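Local atomic coordinates of GTP cyclohydrolase 1 type 2 homolog (Staphylococcus aureus subsp. aureus, PDB entry 3LNL), a protein that is a NIF3-family protein of unknown function that binds zinc at a dinuclear centre and forms a toroid-shaped homohexamer. Residues 134-144 and 198-208. The protein carries 2 engineered substitutions. Sequence-based numbering, arbitrary orientation.
Sequences VYYKVQTYIPK and DEVKIEFMIDA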
ATOM      1  N   VAL B 134      -1.585   7.746  25.884  1.00 27.70           N
ATOM      2  CA  VAL B 134      -0.631   8.826  25.789  1.00 28.35           C
ATOM      3  C   VAL B 134      -1.040   9.958  26.714  1.00 28.67           C
ATOM      4  O   VAL B 134      -2.190  10.397  26.697  1.00 28.46           O
ATOM      5  CB  VAL B 134      -0.533   9.347  24.357  1.00 28.80           C
ATOM      6  CG1 VAL B 134       0.483  10.483  24.277  1.00 27.99           C
ATOM      7  CG2 VAL B 134      -0.177   8.204  23.411  1.00 28.79           C
ATOM      8  N   TYR B 135      -0.102  10.373  27.557  1.00 29.15           N
ATOM      9  CA  TYR B 135      -0.252  11.531  28.440  1.00 30.03           C
ATOM     10  C   TYR B 135       0.912  12.483  28.160  1.00 30.04           C
ATOM     11  O   TYR B 135       1.828  12.147  27.410  1.00 29.95           O
ATOM     12  CB  TYR B 135      -0.166  11.108  29.907  1.00 30.29           C
ATOM     13  CG  TYR B 135      -1.221  10.134  30.333  1.00 33.72           C
ATOM     14  CD1 TYR B 135      -2.347  10.547  31.047  1.00 35.38           C
ATOM     15  CD2 TYR B 135      -1.091   8.786  30.032  1.00 36.38           C
ATOM     16  CE1 TYR B 135      -3.332   9.628  31.440  1.00 36.86           C
ATOM     17  CE2 TYR B 135      -2.055   7.865  30.424  1.00 37.43           C
ATOM     18  CZ  TYR B 135      -3.176   8.283  31.115  1.00 37.73           C
ATOM     19  OH  TYR B 135      -4.114   7.325  31.475  1.00 38.70           O
ATOM     20  N   TYR B 136       0.897  13.658  28.789  1.00 30.34           N
ATOM     21  CA  TYR B 136       2.054  14.555  28.770  1.00 30.67           C
ATOM     22  C   TYR B 136       2.419  15.001  30.161  1.00 30.72           C
ATOM     23  O   TYR B 136       1.543  15.340  30.970  1.00 29.90           O
ATOM     24  CB  TYR B 136       1.794  15.798  27.931  1.00 31.01           C
ATOM     25  CG  TYR B 136       1.682  15.512  26.475  1.00 32.36           C
ATOM     26  CD1 TYR B 136       0.448  15.397  25.868  1.00 32.64           C
ATOM     27  CD2 TYR B 136       2.822  15.346  25.697  1.00 33.98           C
ATOM     28  CE1 TYR B 136       0.345  15.122  24.519  1.00 34.33           C
ATOM     29  CE2 TYR B 136       2.730  15.066  24.348  1.00 35.61           C
ATOM     30  CZ  TYR B 136       1.489  14.960  23.765  1.00 35.83           C
ATOM     31  OH  TYR B 136       1.388  14.688  22.415  1.00 38.62           O
ATOM     32  N   LYS B 137       3.714  15.015  30.442  1.00 31.08           N
ATOM     33  CA  LYS B 137       4.202  15.718  31.616  1.00 32.57           C
ATOM     34  C   LYS B 137       4.516  17.149  31.174  1.00 32.08           C
ATOM     35  O   LYS B 137       5.394  17.369  30.346  1.00 31.36           O
ATOM     36  CB  LYS B 137       5.412  15.038  32.220  1.00 33.19           C
ATOM     37  CG  LYS B 137       5.631  15.379  33.686  1.00 36.29           C
ATOM     38  CD  LYS B 137       6.856  14.591  34.209  1.00 41.60           C
ATOM     39  CE  LYS B 137       6.532  13.823  35.489  1.00 43.85           C
ATOM     40  NZ  LYS B 137       7.604  12.776  35.716  1.00 46.31           N
ATOM     41  N   VAL B 138       3.729  18.084  31.696  1.00 32.19           N
ATOM     42  CA  VAL B 138       3.903  19.503  31.453  1.00 32.65           C
ATOM     43  C   VAL B 138       4.943  20.018  32.422  1.00 33.47           C
ATOM     44  O   VAL B 138       4.852  19.750  33.620  1.00 33.10           O
ATOM     45  CB  VAL B 138       2.585  20.271  31.675  1.00 33.03           C
ATOM     46  CG1 VAL B 138       2.744  21.772  31.288  1.00 32.99           C
ATOM     47  CG2 VAL B 138       1.470  19.629  30.858  1.00 33.14           C
ATOM     48  N   GLN B 139       5.934  20.732  31.898  1.00 34.04           N
ATOM     49  CA  GLN B 139       6.983  21.350  32.699  1.00 35.18           C
ATOM     50  C   GLN B 139       7.039  22.841  32.382  1.00 35.92           C
ATOM     51  O   GLN B 139       7.261  23.227  31.240  1.00 35.57           O
ATOM     52  CB  GLN B 139       8.357  20.707  32.408  1.00 35.39           C
ATOM     53  CG  GLN B 139       8.434  19.252  32.906  1.00 36.28           C
ATOM     54  CD  GLN B 139       9.787  18.570  32.654  1.00 36.72           C
ATOM     55  OE1 GLN B 139      10.182  17.686  33.425  1.00 38.67           O
ATOM     56  NE2 GLN B 139      10.480  18.959  31.583  1.00 32.85           N
ATOM     57  N   THR B 140       6.821  23.666  33.395  1.00 36.78           N
ATOM     58  CA  THR B 140       7.062  25.103  33.284  1.00 38.01           C
ATOM     59  C   THR B 140       8.088  25.558  34.338  1.00 38.79           C
ATOM     60  O   THR B 140       8.291  24.903  35.365  1.00 38.38           O
ATOM     61  CB  THR B 140       5.764  25.956  33.408  1.00 38.01           C
ATOM     62  OG1 THR B 140       4.665  25.300  32.756  1.00 40.74           O
ATOM     63  CG2 THR B 140       5.964  27.298  32.757  1.00 37.33           C
ATOM     64  N   TYR B 141       8.738  26.681  34.038  1.00 39.70           N
ATOM     65  CA  TYR B 141       9.742  27.285  34.894  1.00 40.51           C
ATOM     66  C   TYR B 141       9.248  28.671  35.301  1.00 40.87           C
ATOM     67  O   TYR B 141       8.822  29.457  34.446  1.00 40.57           O
ATOM     68  CB  TYR B 141      11.063  27.349  34.130  1.00 40.77           C
ATOM     69  CG  TYR B 141      11.511  25.979  33.673  1.00 42.22           C
ATOM     70  CD1 TYR B 141      10.999  25.411  32.509  1.00 42.98           C
ATOM     71  CD2 TYR B 141      12.424  25.231  34.426  1.00 43.60           C
ATOM     72  CE1 TYR B 141      11.397  24.141  32.095  1.00 43.82           C
ATOM     73  CE2 TYR B 141      12.828  23.965  34.018  1.00 44.37           C
ATOM     74  CZ  TYR B 141      12.305  23.426  32.853  1.00 44.02           C
ATOM     75  OH  TYR B 141      12.700  22.175  32.446  1.00 45.83           O
ATOM     76  N   ILE B 142       9.291  28.957  36.605  1.00 41.63           N
ATOM     77  CA  ILE B 142       8.625  30.143  37.179  1.00 42.17           C
ATOM     78  C   ILE B 142       9.280  30.633  38.508  1.00 42.31           C
ATOM     79  O   ILE B 142       9.646  29.821  39.355  1.00 41.90           O
ATOM     80  CB  ILE B 142       7.098  29.838  37.373  1.00 42.25           C
ATOM     81  CG1 ILE B 142       6.288  31.132  37.491  1.00 42.13           C
ATOM     82  CG2 ILE B 142       6.865  28.909  38.572  1.00 42.49           C
ATOM     83  CD1 ILE B 142       4.794  30.923  37.446  1.00 41.42           C
ATOM     84  N   PRO B 143       9.435  31.964  38.690  1.00 43.05           N
ATOM     85  CA  PRO B 143      10.012  32.458  39.953  1.00 43.34           C
ATOM     86  C   PRO B 143       9.181  32.093  41.194  1.00 43.84           C
ATOM     87  O   PRO B 143       7.955  32.000  41.109  1.00 43.77           O
ATOM     88  CB  PRO B 143      10.058  33.969  39.742  1.00 43.32           C
ATOM     89  CG  PRO B 143      10.100  34.138  38.275  1.00 43.14           C
ATOM     90  CD  PRO B 143       9.235  33.067  37.731  1.00 42.99           C
ATOM     91  N   LYS B 144       9.856  31.880  42.324  1.00 44.41           N
ATOM     92  CA  LYS B 144       9.219  31.334  43.535  1.00 45.27           C
ATOM     93  C   LYS B 144       7.996  32.126  44.018  1.00 45.60           C
ATOM     94  O   LYS B 144       6.986  31.544  44.408  1.00 46.25           O
ATOM     95  CB  LYS B 144      10.238  31.220  44.679  1.00 45.48           C
ATOM     96  CG  LYS B 144       9.708  30.535  45.955  1.00 46.43           C
ATOM     97  CD  LYS B 144       9.609  29.024  45.803  1.00 47.76           C
ATOM     98  CE  LYS B 144       8.532  28.424  46.710  1.00 49.05           C
ATOM     99  NZ  LYS B 144       7.140  28.668  46.194  1.00 50.10           N
ATOM    100  N   ASP B 198      16.941  32.470  39.834  1.00 41.04           N
ATOM    101  CA  ASP B 198      16.388  31.375  40.638  1.00 40.86           C
ATOM    102  C   ASP B 198      14.975  31.067  40.164  1.00 40.46           C
ATOM    103  O   ASP B 198      14.115  31.948  40.178  1.00 40.28           O
ATOM    104  CB  ASP B 198      16.329  31.759  42.123  1.00 40.80           C
ATOM    105  CG  ASP B 198      17.701  31.949  42.735  1.00 41.02           C
ATOM    106  OD1 ASP B 198      18.513  31.007  42.654  1.00 41.43           O
ATOM    107  OD2 ASP B 198      17.967  33.036  43.305  1.00 41.19           O
ATOM    108  N   GLU B 199      14.732  29.826  39.748  1.00 40.04           N
ATOM    109  CA  GLU B 199      13.406  29.435  39.276  1.00 39.79           C
ATOM    110  C   GLU B 199      12.874  28.184  39.960  1.00 39.64           C
ATOM    111  O   GLU B 199      13.627  27.378  40.513  1.00 39.78           O
ATOM    112  CB  GLU B 199      13.421  29.226  37.764  1.00 39.76           C
ATOM    113  CG  GLU B 199      14.216  30.273  37.019  1.00 39.68           C
ATOM    114  CD  GLU B 199      13.852  30.354  35.562  1.00 39.64           C
ATOM    115  OE1 GLU B 199      13.997  29.340  34.842  1.00 40.01           O
ATOM    116  OE2 GLU B 199      13.416  31.440  35.136  1.00 39.31           O
ATOM    117  N   VAL B 200      11.552  28.046  39.912  1.00 39.44           N
ATOM    118  CA  VAL B 200      10.874  26.830  40.313  1.00 38.94           C
ATOM    119  C   VAL B 200      10.349  26.140  39.048  1.00 38.88           C
ATOM    120  O   VAL B 200       9.563  26.716  38.277  1.00 38.20           O
ATOM    121  CB  VAL B 200       9.720  27.097  41.309  1.00 38.92           C
ATOM    122  CG1 VAL B 200       8.995  25.812  41.625  1.00 38.74           C
ATOM    123  CG2 VAL B 200      10.256  27.719  42.593  1.00 39.11           C
ATOM    124  N   LYS B 201      10.823  24.913  38.844  1.00 38.60           N
ATOM    125  CA  LYS B 201      10.323  24.039  37.801  1.00 38.59           C
ATOM    126  C   LYS B 201       9.121  23.279  38.365  1.00 38.38           C
ATOM    127  O   LYS B 201       9.261  22.391  39.220  1.00 38.39           O
ATOM    128  CB  LYS B 201      11.422  23.075  37.345  1.00 38.59           C
ATOM    129  CG  LYS B 201      11.010  22.093  36.256  1.00 39.25           C
ATOM    130  CD  LYS B 201      12.082  21.008  36.024  1.00 38.44           C
ATOM    131  CE  LYS B 201      11.561  19.963  35.066  1.00 38.57           C
ATOM    132  NZ  LYS B 201      12.065  18.585  35.336  1.00 39.44           N
ATOM    133  N   ILE B 202       7.938  23.652  37.899  1.00 38.10           N
ATOM    134  CA  ILE B 202       6.704  22.994  38.317  1.00 38.13           C
ATOM    135  C   ILE B 202       6.308  21.959  37.246  1.00 37.70           C
ATOM    136  O   ILE B 202       6.427  22.220  36.052  1.00 37.25           O
ATOM    137  CB  ILE B 202       5.555  24.000  38.503  1.00 38.09           C
ATOM    138  CG1 ILE B 202       6.056  25.295  39.168  1.00 39.40           C
ATOM    139  CG2 ILE B 202       4.432  23.381  39.345  1.00 39.06           C
ATOM    140  CD1 ILE B 202       4.937  26.308  39.533  1.00 38.72           C
ATOM    141  N   GLU B 203       5.861  20.790  37.688  1.00 37.29           N
ATOM    142  CA  GLU B 203       5.436  19.705  36.792  1.00 37.39           C
ATOM    143  C   GLU B 203       4.014  19.215  37.123  1.00 36.84           C
ATOM    144  O   GLU B 203       3.570  19.244  38.273  1.00 36.22           O
ATOM    145  CB  GLU B 203       6.390  18.510  36.878  1.00 37.40           C
ATOM    146  CG  GLU B 203       7.893  18.866  36.892  1.00 39.74           C
ATOM    147  CD  GLU B 203       8.802  17.639  37.045  1.00 41.55           C
ATOM    148  OE1 GLU B 203      10.044  17.807  37.035  1.00 44.37           O
ATOM    149  OE2 GLU B 203       8.286  16.507  37.177  1.00 44.63           O
ATOM    150  N   PHE B 204       3.315  18.760  36.100  1.00 36.24           N
ATOM    151  CA  PHE B 204       2.027  18.110  36.286  1.00 36.01           C
ATOM    152  C   PHE B 204       1.655  17.311  35.035  1.00 35.95           C
ATOM    153  O   PHE B 204       2.313  17.412  33.981  1.00 35.38           O
ATOM    154  CB  PHE B 204       0.938  19.130  36.647  1.00 35.68           C
ATOM    155  CG  PHE B 204       0.746  20.208  35.623  1.00 35.97           C
ATOM    156  CD1 PHE B 204      -0.286  20.125  34.685  1.00 34.89           C
ATOM    157  CD2 PHE B 204       1.580  21.322  35.604  1.00 35.86           C
ATOM    158  CE1 PHE B 204      -0.477  21.122  33.743  1.00 34.42           C
ATOM    159  CE2 PHE B 204       1.385  22.325  34.671  1.00 36.51           C
ATOM    160  CZ  PHE B 204       0.349  22.222  33.732  1.00 35.64           C
ATOM    161  N   MET B 205       0.600  16.521  35.174  1.00 35.88           N
ATOM    162  CA  MET B 205       0.159  15.595  34.134  1.00 36.30           C
ATOM    163  C   MET B 205      -1.048  16.137  33.413  1.00 35.49           C
ATOM    164  O   MET B 205      -1.886  16.781  34.014  1.00 35.66           O
ATOM    165  CB  MET B 205      -0.166  14.239  34.756  1.00 36.20           C
ATOM    166  CG  MET B 205       1.040  13.564  35.374  1.00 40.03           C
ATOM    167  SD  MET B 205       2.336  13.269  34.122  1.00 48.54           S
ATOM    168  CE  MET B 205       1.516  11.996  33.103  1.00 44.67           C
ATOM    169  N   ILE B 206      -1.113  15.899  32.115  1.00 35.12           N
ATOM    170  CA  ILE B 206      -2.343  16.103  31.366  1.00 35.01           C
ATOM    171  C   ILE B 206      -2.588  14.897  30.453  1.00 35.53           C
ATOM    172  O   ILE B 206      -1.650  14.197  30.049  1.00 33.86           O
ATOM    173  CB  ILE B 206      -2.295  17.400  30.510  1.00 35.20           C
ATOM    174  CG1 ILE B 206      -1.096  17.367  29.544  1.00 33.65           C
ATOM    175  CG2 ILE B 206      -2.274  18.649  31.414  1.00 32.96           C
ATOM    176  CD1 ILE B 206      -1.270  18.199  28.272  1.00 31.55           C
ATOM    177  N   ASP B 207      -3.854  14.653  30.152  1.00 35.89           N
ATOM    178  CA  ASP B 207      -4.218  13.705  29.107  1.00 36.91           C
ATOM    179  C   ASP B 207      -3.845  14.330  27.779  1.00 37.41           C
ATOM    180  O   ASP B 207      -3.716  15.558  27.688  1.00 37.18           O
ATOM    181  CB  ASP B 207      -5.723  13.431  29.121  1.00 36.98           C
ATOM    182  CG  ASP B 207      -6.184  12.823  30.418  1.00 37.89           C
ATOM    183  OD1 ASP B 207      -5.331  12.257  31.133  1.00 41.24           O
ATOM    184  OD2 ASP B 207      -7.392  12.908  30.730  1.00 41.37           O
ATOM    185  N   ALA B 208      -3.699  13.492  26.752  1.00 37.94           N
ATOM    186  CA  ALA B 208      -3.264  13.956  25.426  1.00 38.66           C
ATOM    187  C   ALA B 208      -4.162  15.044  24.793  1.00 38.88           C
ATOM    188  O   ALA B 208      -3.661  15.930  24.106  1.00 39.27           O
ATOM    189  CB  ALA B 208      -3.099  12.779  24.471  1.00 38.50           C
TER
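Val138 lies over one face of the Phe204 ring. Its CB sits 3.8 Å from the ring centroid of Phe204, close to the ring normal, and its CG1 touches the CZ atom at the rim. Phe204 CG stands between its own backbone N and carbonyl carbon (chi1 59°), which folds the ring back over the neighbouring strand. Val138 CG2 also touches the ring, near Phe204 CE1, and reaches Ile206 CG1 at 3.7 Å. Farther along this face, Ile142 CG2 presses on Ile202 CD1 at 3.4 Å, a close fit for two methyl groups.

The opposite face, which carries Gln139, Lys201 and Glu203, has a polar cluster. Lys201 NZ donates to Gln139 OE1 at 2.8 Å, coming from above the amide plane. The same NZ forms a salt bridge with Glu203 OE1, also 2.8 Å. The Lys201 chain is extended as far as CE (chi1 179°), and its CG rests 3.4 Å from Tyr141 CE2. The Tyr141 hydroxyl is hydrogen-bonded to Lys137 and Glu203 of a neighbouring subunit, so this face is part of an intersubunit surface. The Lys137 of this chain points to a further subunit, where its NZ pairs with Asp230, though the place of that NZ is less certain.

Both rows are held in place by the backbone. Tyr136, Val138, Thr140 and Ile142 pair with Ile206, Phe204, Ile202 and Val200 through two N-H to O bonds each; Val200 N to Ile142 O is 2.7 Å. The strand axes run antiparallel, at 156°.

On the apolar face, Val147 of helix 147-156 packs against Ile142, Val200 and Ile202. Strands 229-238 and 170-176 continue the sheet on the outer edges of the pair. This is the antiparallel sheet with helices on one face of the PII-like domain, whose trimers cap the entries to the central cavity of the hexamer.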